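Local coordinates for rhino (Drosophila melanogaster, PDB 5XYV), which binds the N-terminal domain of Deadlock through its chromoshadow domain, a partnership linked to specifying germline piRNA clusters, at residues L27-T32 and I56-S61; V31-C36 and D40-N45. All blocks are in the same frame, centred on the assembly; numbering follows the deposited sequence.

Strand 26-33 serves both contacts, whose centres are about 10 Å apart; the segments overlap at Val31 and Thr32, though Leu27 and Met29 carry interaction 1, and Val31 and Trp33 the 26-33 side of interaction 2. In interaction 1 one side of this strand receives rings from helix 52-61; in interaction 2 its later part pairs with strand 39-43 within a beta hairpin. Backbone bonds knit the two together: Met29 O lies 2.8 Å from Val42 N, and Leu27 O 3.0 Å from Ile44 N, both probable hydrogen bonds. Phe28, Phe30, Asp40 and Ala41 meet a Deadlock chain, Tyr58 packs on Thr52 of a Deadlock chain, and Leu27 and Phe59 pack on the second Rhino subunit.

Interaction 1: residues L27-T32 and I56-S61; sequences LFMFVT and IKYFES
Leu27 and Met29 of strand 26-33 meet Phe59 and Tyr58 of helix 52-61 in a sparse, wholly apolar contact between the sheet and the C-terminal part of the helix. The burial is modest, 128 Å² summed over both sides, and the nearest CA atoms, those of Met29 and Tyr58, are 10.2 Å apart, so long side chains bridge the gap. Leu27 and Phe59 approach from opposite directions: methyl CD2 of Leu27 comes 3.7 Å from CZ of Phe59, in the ring plane and therefore at the edge. Leu27 reaches there because its CG is anti to the backbone N (chi1 -175°), which extends the branch toward the helix. Met29 arrives differently. Its chain bends at both chi2 (-80°) and chi3 (-63°), carrying methyl CE to 4.1 Å from CD2 of Tyr58, which it meets obliquely as the two side chains slide past each other. On the helix, Ser61 OG bonds to Tyr58 O at 2.6 Å. Around this pair of contacts, Met29 also rests on Ile17 of strand 14-23 and on Ile47, and Leu27 touches Ile44 beyond strand 39-43. Phe59 stacks on Phe59 of the second Rhino subunit, so the same ring that meets Leu27 is part of the chromoshadow dimer interface.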
ATOM      1  N   LEU B  27       5.655   9.171   3.906  1.00 27.86           N
ATOM      2  CA  LEU B  27       5.298   7.908   4.526  1.00 31.17           C
ATOM      3  C   LEU B  27       6.523   7.349   5.218  1.00 28.78           C
ATOM      4  O   LEU B  27       7.574   7.166   4.597  1.00 25.23           O
ATOM      5  CB  LEU B  27       4.760   6.901   3.493  1.00 25.07           C
ATOM      6  CG  LEU B  27       4.228   5.550   3.990  1.00 30.44           C
ATOM      7  CD1 LEU B  27       3.139   5.726   5.038  1.00 27.40           C
ATOM      8  CD2 LEU B  27       3.744   4.641   2.825  1.00 29.79           C
ATOM      9  N   PHE B  28       6.380   7.073   6.508  1.00 29.47           N
ATOM     10  CA  PHE B  28       7.462   6.469   7.267  1.00 25.90           C
ATOM     11  C   PHE B  28       7.087   5.055   7.643  1.00 26.28           C
ATOM     12  O   PHE B  28       5.914   4.771   7.916  1.00 25.57           O
ATOM     13  CB  PHE B  28       7.774   7.292   8.508  1.00 20.91           C
ATOM     14  CG  PHE B  28       8.482   8.553   8.205  1.00 24.03           C
ATOM     15  CD1 PHE B  28       9.863   8.580   8.164  1.00 23.23           C
ATOM     16  CD2 PHE B  28       7.775   9.723   7.963  1.00 26.39           C
ATOM     17  CE1 PHE B  28      10.532   9.750   7.877  1.00 24.80           C
ATOM     18  CE2 PHE B  28       8.440  10.899   7.670  1.00 24.49           C
ATOM     19  CZ  PHE B  28       9.816  10.908   7.625  1.00 23.27           C
ATOM     20  N   MET B  29       8.088   4.181   7.627  1.00 21.64           N
ATOM     21  CA  MET B  29       7.928   2.804   8.021  1.00 22.21           C
ATOM     22  C   MET B  29       8.700   2.572   9.298  1.00 22.00           C
ATOM     23  O   MET B  29       9.801   3.101   9.464  1.00 21.99           O
ATOM     24  CB  MET B  29       8.421   1.867   6.914  1.00 28.66           C
ATOM     25  CG  MET B  29       8.224   2.407   5.513  1.00 26.55           C
ATOM     26  SD  MET B  29       6.527   2.182   4.955  1.00 34.26           S
ATOM     27  CE  MET B  29       6.438   0.384   4.952  1.00 26.80           C
ATOM     28  N   PHE B  30       8.116   1.786  10.192  1.00 21.73           N
ATOM     29  CA  PHE B  30       8.745   1.431  11.449  1.00 21.66           C
ATOM     30  C   PHE B  30       9.221   0.002  11.345  1.00 25.21           C
ATOM     31  O   PHE B  30       8.429  -0.927  11.144  1.00 26.46           O
ATOM     32  CB  PHE B  30       7.772   1.679  12.599  1.00 27.16           C
ATOM     33  CG  PHE B  30       7.300   3.105  12.633  1.00 32.92           C
ATOM     34  CD1 PHE B  30       6.077   3.471  12.091  1.00 33.06           C
ATOM     35  CD2 PHE B  30       8.136   4.102  13.110  1.00 28.16           C
ATOM     36  CE1 PHE B  30       5.684   4.797  12.080  1.00 32.41           C
ATOM     37  CE2 PHE B  30       7.736   5.417  13.103  1.00 26.49           C
ATOM     38  CZ  PHE B  30       6.513   5.762  12.590  1.00 28.51           C
ATOM     39  N   VAL B  31      10.536  -0.164  11.435  1.00 21.68           N
ATOM     40  CA  VAL B  31      11.158  -1.412  11.018  1.00 25.63           C
ATOM     41  C   VAL B  31      12.152  -1.932  12.029  1.00 25.78           C
ATOM     42  O   VAL B  31      12.654  -1.199  12.881  1.00 23.82           O
ATOM     43  CB  VAL B  31      11.918  -1.278   9.643  1.00 29.15           C
ATOM     44  CG1 VAL B  31      10.975  -0.865   8.520  1.00 21.43           C
ATOM     45  CG2 VAL B  31      13.152  -0.337   9.774  1.00 22.28           C
ATOM     46  N   THR B  32      12.431  -3.221  11.903  1.00 25.02           N
ATOM     47  CA  THR B  32      13.491  -3.851  12.677  1.00 29.13           C
ATOM     48  C   THR B  32      14.546  -4.407  11.719  1.00 29.50           C
ATOM     49  O   THR B  32      14.261  -4.679  10.544  1.00 31.67           O
ATOM     50  CB  THR B  32      12.935  -4.942  13.595  1.00 25.62           C
ATOM     51  OG1 THR B  32      12.319  -5.955  12.797  1.00 34.10           O
ATOM     52  CG2 THR B  32      11.890  -4.347  14.515  1.00 30.68           C
ATOM     53  N   ILE B  56       5.906  -4.296  -0.532  1.00 28.41           N
ATOM     54  CA  ILE B  56       4.672  -4.655  -1.209  1.00 26.52           C
ATOM     55  C   ILE B  56       3.914  -5.722  -0.415  1.00 31.85           C
ATOM     56  O   ILE B  56       2.684  -5.658  -0.290  1.00 27.04           O
ATOM     57  CB  ILE B  56       4.953  -5.149  -2.643  1.00 27.45           C
ATOM     58  CG1 ILE B  56       5.398  -3.984  -3.521  1.00 22.06           C
ATOM     59  CG2 ILE B  56       3.739  -5.819  -3.253  1.00 22.66           C
ATOM     60  CD1 ILE B  56       5.919  -4.412  -4.872  1.00 25.04           C
ATOM     61  N   LYS B  57       4.640  -6.679   0.155  1.00 33.81           N
ATOM     62  CA  LYS B  57       3.977  -7.723   0.930  1.00 33.22           C
ATOM     63  C   LYS B  57       3.377  -7.161   2.209  1.00 29.93           C
ATOM     64  O   LYS B  57       2.337  -7.624   2.657  1.00 27.20           O
ATOM     65  CB  LYS B  57       4.935  -8.879   1.247  1.00 34.17           C
ATOM     66  CG  LYS B  57       4.270 -10.249   1.078  1.00 44.07           C
ATOM     67  CD  LYS B  57       5.073 -11.403   1.690  1.00 48.98           C
ATOM     68  CE  LYS B  57       6.537 -11.385   1.250  1.00 53.16           C
ATOM     69  NZ  LYS B  57       6.713 -11.565  -0.227  1.00 46.78           N
ATOM     70  N   TYR B  58       4.034  -6.165   2.793  1.00 29.88           N
ATOM     71  CA  TYR B  58       3.484  -5.487   3.962  1.00 30.32           C
ATOM     72  C   TYR B  58       2.181  -4.788   3.618  1.00 24.88           C
ATOM     73  O   TYR B  58       1.229  -4.858   4.378  1.00 28.92           O
ATOM     74  CB  TYR B  58       4.474  -4.471   4.548  1.00 29.73           C
ATOM     75  CG  TYR B  58       3.816  -3.569   5.578  1.00 24.95           C
ATOM     76  CD1 TYR B  58       3.597  -4.010   6.871  1.00 27.69           C
ATOM     77  CD2 TYR B  58       3.402  -2.284   5.248  1.00 26.64           C
ATOM     78  CE1 TYR B  58       2.977  -3.203   7.810  1.00 32.49           C
ATOM     79  CE2 TYR B  58       2.781  -1.475   6.170  1.00 29.78           C
ATOM     80  CZ  TYR B  58       2.578  -1.935   7.455  1.00 34.57           C
ATOM     81  OH  TYR B  58       1.971  -1.122   8.386  1.00 33.58           O
ATOM     82  N   PHE B  59       2.156  -4.085   2.494  1.00 24.06           N
ATOM     83  CA  PHE B  59       0.923  -3.430   2.066  1.00 30.39           C
ATOM     84  C   PHE B  59      -0.194  -4.453   1.783  1.00 31.53           C
ATOM     85  O   PHE B  59      -1.351  -4.202   2.092  1.00 27.75           O
ATOM     86  CB  PHE B  59       1.163  -2.556   0.836  1.00 24.97           C
ATOM     87  CG  PHE B  59       1.809  -1.248   1.151  1.00 30.11           C
ATOM     88  CD1 PHE B  59       1.207  -0.364   2.047  1.00 33.20           C
ATOM     89  CD2 PHE B  59       3.006  -0.883   0.546  1.00 30.26           C
ATOM     90  CE1 PHE B  59       1.800   0.858   2.354  1.00 36.31           C
ATOM     91  CE2 PHE B  59       3.607   0.348   0.835  1.00 32.40           C
ATOM     92  CZ  PHE B  59       3.001   1.217   1.742  1.00 34.10           C
ATOM     93  N   GLU B  60       0.167  -5.602   1.215  1.00 30.82           N
ATOM     94  CA  GLU B  60      -0.802  -6.668   0.951  1.00 36.97           C
ATOM     95  C   GLU B  60      -1.441  -7.178   2.242  1.00 37.92           C
ATOM     96  O   GLU B  60      -2.592  -7.591   2.234  1.00 36.54           O
ATOM     97  CB  GLU B  60      -0.147  -7.841   0.205  1.00 35.51           C
ATOM     98  CG  GLU B  60       0.069  -7.637  -1.282  1.00 30.97           C
ATOM     99  CD  GLU B  60       0.749  -8.844  -1.941  1.00 43.16           C
ATOM    100  OE1 GLU B  60       0.101  -9.915  -2.040  1.00 45.09           O
ATOM    101  OE2 GLU B  60       1.931  -8.730  -2.358  1.00 37.62           O
ATOM    102  N   SER B  61      -0.695  -7.140   3.345  1.00 40.30           N
ATOM    103  CA  SER B  61      -1.171  -7.684   4.619  1.00 37.62           C
ATOM    104  C   SER B  61      -2.207  -6.760   5.263  1.00 42.75           C
ATOM    105  O   SER B  61      -2.992  -7.186   6.114  1.00 40.27           O
ATOM    106  CB  SER B  61      -0.006  -7.899   5.593  1.00 35.11           C
ATOM    107  OG  SER B  61       0.517  -6.659   6.055  1.00 34.22           O
TER

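Interaction 2: residues V31-C36 and D40-N45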
ATOM      1  N   VAL B  31      10.536  -0.164  11.435  1.00 21.68           N
ATOM      2  CA  VAL B  31      11.158  -1.412  11.018  1.00 25.63           C
ATOM      3  C   VAL B  31      12.152  -1.932  12.029  1.00 25.78           C
ATOM      4  O   VAL B  31      12.654  -1.199  12.881  1.00 23.82           O
ATOM      5  CB  VAL B  31      11.918  -1.278   9.643  1.00 29.15           C
ATOM      6  CG1 VAL B  31      10.975  -0.865   8.520  1.00 21.43           C
ATOM      7  CG2 VAL B  31      13.152  -0.337   9.774  1.00 22.28           C
ATOM      8  N   THR B  32      12.431  -3.221  11.903  1.00 25.02           N
ATOM      9  CA  THR B  32      13.491  -3.851  12.677  1.00 29.13           C
ATOM     10  C   THR B  32      14.546  -4.407  11.719  1.00 29.50           C
ATOM     11  O   THR B  32      14.261  -4.679  10.544  1.00 31.67           O
ATOM     12  CB  THR B  32      12.935  -4.942  13.595  1.00 25.62           C
ATOM     13  OG1 THR B  32      12.319  -5.955  12.797  1.00 34.10           O
ATOM     14  CG2 THR B  32      11.890  -4.347  14.515  1.00 30.68           C
ATOM     15  N   TRP B  33      15.768  -4.549  12.205  1.00 32.13           N
ATOM     16  CA  TRP B  33      16.840  -5.071  11.373  1.00 38.94           C
ATOM     17  C   TRP B  33      17.283  -6.410  11.925  1.00 36.61           C
ATOM     18  O   TRP B  33      17.141  -6.654  13.122  1.00 32.29           O
ATOM     19  CB  TRP B  33      18.015  -4.092  11.323  1.00 28.96           C
ATOM     20  CG  TRP B  33      17.589  -2.709  11.022  1.00 30.21           C
ATOM     21  CD1 TRP B  33      17.342  -1.712  11.915  1.00 28.69           C
ATOM     22  CD2 TRP B  33      17.355  -2.155   9.724  1.00 31.99           C
ATOM     23  NE1 TRP B  33      16.962  -0.569  11.251  1.00 27.34           N
ATOM     24  CE2 TRP B  33      16.966  -0.816   9.901  1.00 28.93           C
ATOM     25  CE3 TRP B  33      17.433  -2.667   8.424  1.00 30.64           C
ATOM     26  CZ2 TRP B  33      16.655   0.026   8.823  1.00 30.64           C
ATOM     27  CZ3 TRP B  33      17.123  -1.844   7.364  1.00 26.67           C
ATOM     28  CH2 TRP B  33      16.743  -0.510   7.565  1.00 30.35           C
ATOM     29  N   LYS B  34      17.851  -7.252  11.066  1.00 32.46           N
ATOM     30  CA  LYS B  34      18.356  -8.540  11.514  1.00 37.51           C
ATOM     31  C   LYS B  34      19.566  -8.384  12.419  1.00 39.47           C
ATOM     32  O   LYS B  34      20.527  -7.678  12.075  1.00 37.65           O
ATOM     33  CB  LYS B  34      18.708  -9.423  10.322  1.00 37.78           C
ATOM     34  CG  LYS B  34      17.487  -9.891   9.535  1.00 42.99           C
ATOM     35  CD  LYS B  34      17.873 -10.699   8.309  1.00 40.53           C
ATOM     36  CE  LYS B  34      16.638 -11.115   7.534  1.00 43.17           C
ATOM     37  NZ  LYS B  34      16.989 -11.834   6.277  1.00 54.03           N
ATOM     38  N   GLY B  35      19.507  -9.034  13.580  1.00 39.23           N
ATOM     39  CA  GLY B  35      20.627  -9.032  14.501  1.00 41.49           C
ATOM     40  C   GLY B  35      20.561  -7.880  15.479  1.00 45.42           C
ATOM     41  O   GLY B  35      21.376  -7.780  16.404  1.00 51.31           O
ATOM     42  N   CYS B  36      19.578  -7.008  15.273  1.00 38.12           N
ATOM     43  CA  CYS B  36      19.394  -5.834  16.111  1.00 35.43           C
ATOM     44  C   CYS B  36      18.006  -5.784  16.723  1.00 34.26           C
ATOM     45  O   CYS B  36      17.035  -6.184  16.096  1.00 36.65           O
ATOM     46  CB  CYS B  36      19.652  -4.561  15.302  1.00 37.23           C
ATOM     47  SG  CYS B  36      19.363  -3.019  16.206  1.00 40.72           S
ATOM     48  N   ASP B  40      13.231   1.300  14.184  1.00 28.96           N
ATOM     49  CA  ASP B  40      13.580   2.564  13.536  1.00 24.68           C
ATOM     50  C   ASP B  40      12.468   3.104  12.643  1.00 27.81           C
ATOM     51  O   ASP B  40      11.757   2.336  11.987  1.00 28.65           O
ATOM     52  CB  ASP B  40      14.845   2.399  12.698  1.00 26.73           C
ATOM     53  CG  ASP B  40      16.058   2.108  13.529  1.00 31.63           C
ATOM     54  OD1 ASP B  40      17.045   1.599  12.969  1.00 28.13           O
ATOM     55  OD2 ASP B  40      16.031   2.392  14.738  1.00 31.59           O
ATOM     56  N   ALA B  41      12.333   4.426  12.603  1.00 22.38           N
ATOM     57  CA  ALA B  41      11.511   5.055  11.587  1.00 22.69           C
ATOM     58  C   ALA B  41      12.404   5.309  10.384  1.00 26.07           C
ATOM     59  O   ALA B  41      13.470   5.925  10.503  1.00 27.84           O
ATOM     60  CB  ALA B  41      10.894   6.337  12.073  1.00 24.16           C
ATOM     61  N   VAL B  42      11.950   4.844   9.229  1.00 21.86           N
ATOM     62  CA  VAL B  42      12.690   4.928   7.990  1.00 21.63           C
ATOM     63  C   VAL B  42      11.760   5.508   6.949  1.00 21.17           C
ATOM     64  O   VAL B  42      10.641   5.023   6.796  1.00 23.18           O
ATOM     65  CB  VAL B  42      13.184   3.539   7.572  1.00 30.62           C
ATOM     66  CG1 VAL B  42      13.488   3.487   6.082  1.00 33.48           C
ATOM     67  CG2 VAL B  42      14.383   3.138   8.423  1.00 27.91           C
ATOM     68  N   HIS B  43      12.185   6.550   6.245  1.00 21.41           N
ATOM     69  CA  HIS B  43      11.333   7.092   5.184  1.00 24.23           C
ATOM     70  C   HIS B  43      11.204   6.052   4.084  1.00 26.39           C
ATOM     71  O   HIS B  43      12.168   5.322   3.836  1.00 27.14           O
ATOM     72  CB  HIS B  43      11.884   8.400   4.626  1.00 28.14           C
ATOM     73  CG  HIS B  43      10.937   9.096   3.711  1.00 29.40           C
ATOM     74  ND1 HIS B  43      10.856   8.817   2.358  1.00 29.51           N
ATOM     75  CD2 HIS B  43       9.991  10.035   3.948  1.00 28.45           C
ATOM     76  CE1 HIS B  43       9.933   9.576   1.808  1.00 28.91           C
ATOM     77  NE2 HIS B  43       9.382  10.323   2.755  1.00 25.87           N
ATOM     78  N   ILE B  44      10.030   5.964   3.440  1.00 26.69           N
ATOM     79  CA  ILE B  44       9.782   4.864   2.507  1.00 24.03           C
ATOM     80  C   ILE B  44      10.751   4.958   1.348  1.00 23.58           C
ATOM     81  O   ILE B  44      11.124   3.937   0.761  1.00 28.55           O
ATOM     82  CB  ILE B  44       8.312   4.828   1.963  1.00 24.59           C
ATOM     83  CG1 ILE B  44       8.086   3.563   1.128  1.00 27.98           C
ATOM     84  CG2 ILE B  44       7.970   6.054   1.115  1.00 20.98           C
ATOM     85  CD1 ILE B  44       6.676   3.346   0.742  1.00 31.45           C
ATOM     86  N   ASN B  45      11.176   6.175   1.019  1.00 27.56           N
ATOM     87  CA  ASN B  45      12.140   6.352  -0.063  1.00 28.10           C
ATOM     88  C   ASN B  45      13.481   5.697   0.243  1.00 29.20           C
ATOM     89  O   ASN B  45      14.235   5.372  -0.668  1.00 26.01           O
ATOM     90  CB  ASN B  45      12.352   7.837  -0.371  1.00 27.47           C
ATOM     91  CG  ASN B  45      11.151   8.474  -1.059  1.00 32.45           C
ATOM     92  OD1 ASN B  45      10.337   7.792  -1.674  1.00 29.16           O
ATOM     93  ND2 ASN B  45      11.042   9.792  -0.952  1.00 30.38           N
TER
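Three hydrogen bonds join Asp40 to Val31 and Trp33. Two are reciprocal backbone bonds, Val31 N to Asp40 O at 2.8 Å and Asp40 N to Val31 O at 2.9 Å; they make these residues an antiparallel hydrogen-bonded pair. The third runs between side chains: Trp33 NE1 donates to Asp40 OD1 at 2.8 Å with an N-H...O angle of 150°. The acceptor lies near the indole plane, but the donor reaches OD1 from above the carboxylate plane, the two planes being 52° apart. OD1 is gripped further by a salt bridge to Arg10, its strongest partner, and by a hydrogen bond from Gly7 N. These donors would be expected to favour the charged carboxylate.

Beyond the polar group, CG2 of Val42 fills the angle between two neighbours, 3.9 Å from Val31 CG2 and 3.9 Å from Trp33 CZ2. It meets the indole at its edge, whereas Val31 CG2 lies over one face, 3.5 Å above the plane and offset toward the rim. Trp33 CG is anti to its carbonyl carbon (chi1 -49°), an orientation that brings the indole back to Asp40 and Val42. A leucine here has no N-H for Asp40 OD1, which would probably be left to Arg10 and Gly7, and its shorter side chain is likely to leave a gap beside Val31 and Val42.

After Trp33 the chain reverses through a type II turn to Cys36, with Gly35 at the positive-phi third position. The arrangement is a beta hairpin of strands 26-33 and 39-43 in the chromoshadow domain's three-stranded antiparallel sheet; on its outer strand, Ala41 N bonds to His18 of a Deadlock chain.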